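Local coordinates for WAP, Kazal, immunoglobulin, Kunitz and NTR domain-containing protein 2 (PDB 6MAA), which inhibits GDF8 (myostatin) and GDF11, apparently sparing activin, probably also inhibits serine proteases and metalloproteases, and is represented here by its follistatin domain, at residues L64-R69 and D73-S78. Residues are numbered along the deposited sequence; the frame is centred on the assembly and turned at random.
Sequences LTYYNR and DAEACS
Y66 on the short edge strand 65-66 meets E75 on the helix 69-79 that follows it, a small surface contact within the Kazal-like part of the follistatin domain, where the chain turns from sheet into helix. The glutamate's aliphatic carbons approach the ring obliquely: CE1 of Y66 lies 3.6 Å from CB of E75, and OH of Y66 reaches to 3.5 Å from CG of E75. The two side chains cross at roughly a right angle. In E75, CG stands anti to the backbone N (chi1 -178°), which brings it beside the tyrosine hydroxyl, and a bend at chi2 (70°) turns the chain beyond it. The Y66 hydroxyl is hydrogen-bonded to D62, which ties the ring's outer end to the loop before the strand. At the start of the helix, D73 N donates to R69 O over 2.9 Å, nearly straight at 162°. The carboxylate carbon CG of D73 also lies 3.3 Å from R69 O, but OD1 and that carbonyl are both acceptors and do not bond; OD1 turns instead to Q32 NE2. N68, at the N-cap, accepts from F71 N through OD1 and donates from ND2 to the carbonyls of E52 and E54. An asparagine bridging helix start and predicted reactive-site loop, beside a helix packed on a small antiparallel sheet, is characteristic of the Kazal fold.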
ATOM      1  N   LEU A  64     -10.705  -7.669 -13.908  1.00 11.47           N
ATOM      2  CA  LEU A  64      -9.451  -8.381 -14.102  1.00 10.61           C
ATOM      3  C   LEU A  64      -9.185  -9.279 -12.901  1.00  9.38           C
ATOM      4  O   LEU A  64      -9.832  -9.162 -11.861  1.00 10.82           O
ATOM      5  CB  LEU A  64      -8.293  -7.398 -14.316  1.00 11.70           C
ATOM      6  CG  LEU A  64      -8.499  -6.400 -15.459  1.00 12.73           C
ATOM      7  CD1 LEU A  64      -7.308  -5.451 -15.568  1.00 14.06           C
ATOM      8  CD2 LEU A  64      -8.754  -7.119 -16.780  1.00 14.52           C
ATOM      9  N   THR A  65      -8.227 -10.189 -13.066  1.00  8.33           N
ATOM     10  CA  THR A  65      -7.893 -11.191 -12.062  1.00  7.01           C
ATOM     11  C   THR A  65      -6.450 -10.998 -11.601  1.00  7.77           C
ATOM     12  O   THR A  65      -5.562 -10.681 -12.406  1.00  8.97           O
ATOM     13  CB  THR A  65      -8.080 -12.606 -12.627  1.00  8.66           C
ATOM     14  OG1 THR A  65      -9.386 -12.716 -13.207  1.00  9.70           O
ATOM     15  CG2 THR A  65      -7.955 -13.656 -11.539  1.00  9.09           C
ATOM     16  N   TYR A  66      -6.217 -11.201 -10.305  1.00  7.34           N
ATOM     17  CA  TYR A  66      -4.914 -10.983  -9.691  1.00  7.16           C
ATOM     18  C   TYR A  66      -4.420 -12.245  -8.995  1.00  7.60           C
ATOM     19  O   TYR A  66      -5.212 -13.065  -8.522  1.00  8.45           O
ATOM     20  CB  TYR A  66      -4.972  -9.778  -8.728  1.00  7.86           C
ATOM     21  CG  TYR A  66      -5.277  -8.520  -9.503  1.00  8.14           C
ATOM     22  CD1 TYR A  66      -4.252  -7.761 -10.054  1.00  8.85           C
ATOM     23  CD2 TYR A  66      -6.593  -8.133  -9.756  1.00  9.63           C
ATOM     24  CE1 TYR A  66      -4.519  -6.642 -10.814  1.00  9.44           C
ATOM     25  CE2 TYR A  66      -6.874  -7.012 -10.518  1.00  9.75           C
ATOM     26  CZ  TYR A  66      -5.830  -6.269 -11.045  1.00 10.17           C
ATOM     27  OH  TYR A  66      -6.087  -5.163 -11.815  1.00 11.47           O
ATOM     28  N   TYR A  67      -3.093 -12.389  -8.939  1.00  6.62           N
ATOM     29  CA  TYR A  67      -2.489 -13.604  -8.398  1.00  6.89           C
ATOM     30  C   TYR A  67      -2.876 -13.822  -6.934  1.00  7.07           C
ATOM     31  O   TYR A  67      -3.085 -14.966  -6.504  1.00  8.10           O
ATOM     32  CB  TYR A  67      -0.971 -13.525  -8.581  1.00  8.02           C
ATOM     33  CG  TYR A  67      -0.220 -14.805  -8.315  1.00  7.69           C
ATOM     34  CD1 TYR A  67       0.221 -15.120  -7.033  1.00 10.16           C
ATOM     35  CD2 TYR A  67       0.067 -15.699  -9.348  1.00  8.35           C
ATOM     36  CE1 TYR A  67       0.928 -16.286  -6.785  1.00  9.81           C
ATOM     37  CE2 TYR A  67       0.768 -16.873  -9.107  1.00  9.07           C
ATOM     38  CZ  TYR A  67       1.193 -17.159  -7.820  1.00 10.19           C
ATOM     39  OH  TYR A  67       1.885 -18.320  -7.561  1.00 12.79           O
ATOM     40  N   ASN A  68      -2.972 -12.742  -6.157  1.00  6.47           N
ATOM     41  CA  ASN A  68      -3.573 -12.753  -4.825  1.00  7.09           C
ATOM     42  C   ASN A  68      -3.996 -11.324  -4.493  1.00  7.77           C
ATOM     43  O   ASN A  68      -3.848 -10.412  -5.309  1.00  7.79           O
ATOM     44  CB  ASN A  68      -2.661 -13.391  -3.764  1.00  8.24           C
ATOM     45  CG  ASN A  68      -1.356 -12.641  -3.571  1.00  7.79           C
ATOM     46  OD1 ASN A  68      -1.301 -11.418  -3.684  1.00  8.13           O
ATOM     47  ND2 ASN A  68      -0.294 -13.384  -3.273  1.00  9.31           N
ATOM     48  N   ARG A  69      -4.544 -11.136  -3.292  1.00  8.92           N
ATOM     49  CA  ARG A  69      -5.047  -9.817  -2.916  1.00  9.54           C
ATOM     50  C   ARG A  69      -3.933  -8.786  -2.816  1.00  8.85           C
ATOM     51  O   ARG A  69      -4.158  -7.604  -3.099  1.00  9.26           O
ATOM     52  CB  ARG A  69      -5.796  -9.895  -1.590  1.00 13.03           C
ATOM     53  CG  ARG A  69      -7.101 -10.648  -1.682  1.00 18.47           C
ATOM     54  CD  ARG A  69      -7.907 -10.440  -0.427  1.00 22.68           C
ATOM     55  NE  ARG A  69      -9.159 -11.181  -0.461  1.00 25.10           N
ATOM     56  CZ  ARG A  69     -10.220 -10.863   0.270  1.00 29.03           C
ATOM     57  NH1 ARG A  69     -10.174  -9.807   1.070  1.00 32.16           N
ATOM     58  NH2 ARG A  69     -11.329 -11.584   0.188  1.00 30.79           N
ATOM     59  N   ASP A  73      -3.907  -5.190  -4.600  1.00  8.43           N
ATOM     60  CA  ASP A  73      -3.654  -3.921  -3.921  1.00  9.40           C
ATOM     61  C   ASP A  73      -2.526  -3.151  -4.592  1.00  9.45           C
ATOM     62  O   ASP A  73      -2.558  -1.914  -4.656  1.00 10.35           O
ATOM     63  CB  ASP A  73      -3.262  -4.170  -2.464  1.00 10.01           C
ATOM     64  CG  ASP A  73      -4.412  -4.636  -1.597  1.00 11.93           C
ATOM     65  OD1 ASP A  73      -5.580  -4.592  -2.032  1.00 13.44           O
ATOM     66  OD2 ASP A  73      -4.124  -5.040  -0.451  1.00 15.52           O
ATOM     67  N   ALA A  74      -1.494  -3.863  -5.054  1.00  9.62           N
ATOM     68  CA  ALA A  74      -0.359  -3.196  -5.684  1.00 10.66           C
ATOM     69  C   ALA A  74      -0.770  -2.541  -6.994  1.00 10.60           C
ATOM     70  O   ALA A  74      -0.331  -1.427  -7.303  1.00 13.10           O
ATOM     71  CB  ALA A  74       0.793  -4.180  -5.895  1.00 12.14           C
ATOM     72  N   GLU A  75      -1.641  -3.200  -7.760  1.00 10.70           N
ATOM     73  CA  GLU A  75      -2.141  -2.591  -8.987  1.00 12.49           C
ATOM     74  C   GLU A  75      -3.021  -1.386  -8.682  1.00 12.95           C
ATOM     75  O   GLU A  75      -2.923  -0.353  -9.360  1.00 13.97           O
ATOM     76  CB  GLU A  75      -2.891  -3.620  -9.828  1.00 13.59           C
ATOM     77  CG  GLU A  75      -3.407  -3.080 -11.155  1.00 15.38           C
ATOM     78  CD  GLU A  75      -2.305  -2.774 -12.173  1.00 18.76           C
ATOM     79  OE1 GLU A  75      -2.656  -2.382 -13.300  1.00 21.38           O
ATOM     80  OE2 GLU A  75      -1.099  -2.918 -11.864  1.00 22.11           O
ATOM     81  N   ALA A  76      -3.885  -1.498  -7.668  1.00 11.41           N
ATOM     82  CA  ALA A  76      -4.696  -0.357  -7.253  1.00 11.67           C
ATOM     83  C   ALA A  76      -3.816   0.837  -6.909  1.00 12.34           C
ATOM     84  O   ALA A  76      -4.079   1.963  -7.344  1.00 13.22           O
ATOM     85  CB  ALA A  76      -5.568  -0.740  -6.060  1.00 12.69           C
ATOM     86  N   CYS A  77      -2.752   0.606  -6.135  1.00 11.93           N
ATOM     87  CA  CYS A  77      -1.877   1.707  -5.745  1.00 12.52           C
ATOM     88  C   CYS A  77      -1.178   2.303  -6.959  1.00 14.20           C
ATOM     89  O   CYS A  77      -1.054   3.529  -7.077  1.00 16.18           O
ATOM     90  CB  CYS A  77      -0.857   1.222  -4.716  1.00 12.43           C
ATOM     91  SG  CYS A  77       0.019   2.564  -3.895  1.00 13.55           S
ATOM     92  N   SER A  78      -0.720   1.447  -7.876  1.00 14.59           N
ATOM     93  CA  SER A  78      -0.016   1.927  -9.060  1.00 17.43           C
ATOM     94  C   SER A  78      -0.906   2.841  -9.895  1.00 18.55           C
ATOM     95  O   SER A  78      -0.434   3.833 -10.467  1.00 21.07           O
ATOM     96  CB  SER A  78       0.455   0.725  -9.882  1.00 19.90           C
ATOM     97  OG  SER A  78       1.101   1.127 -11.070  1.00 25.67           O
TER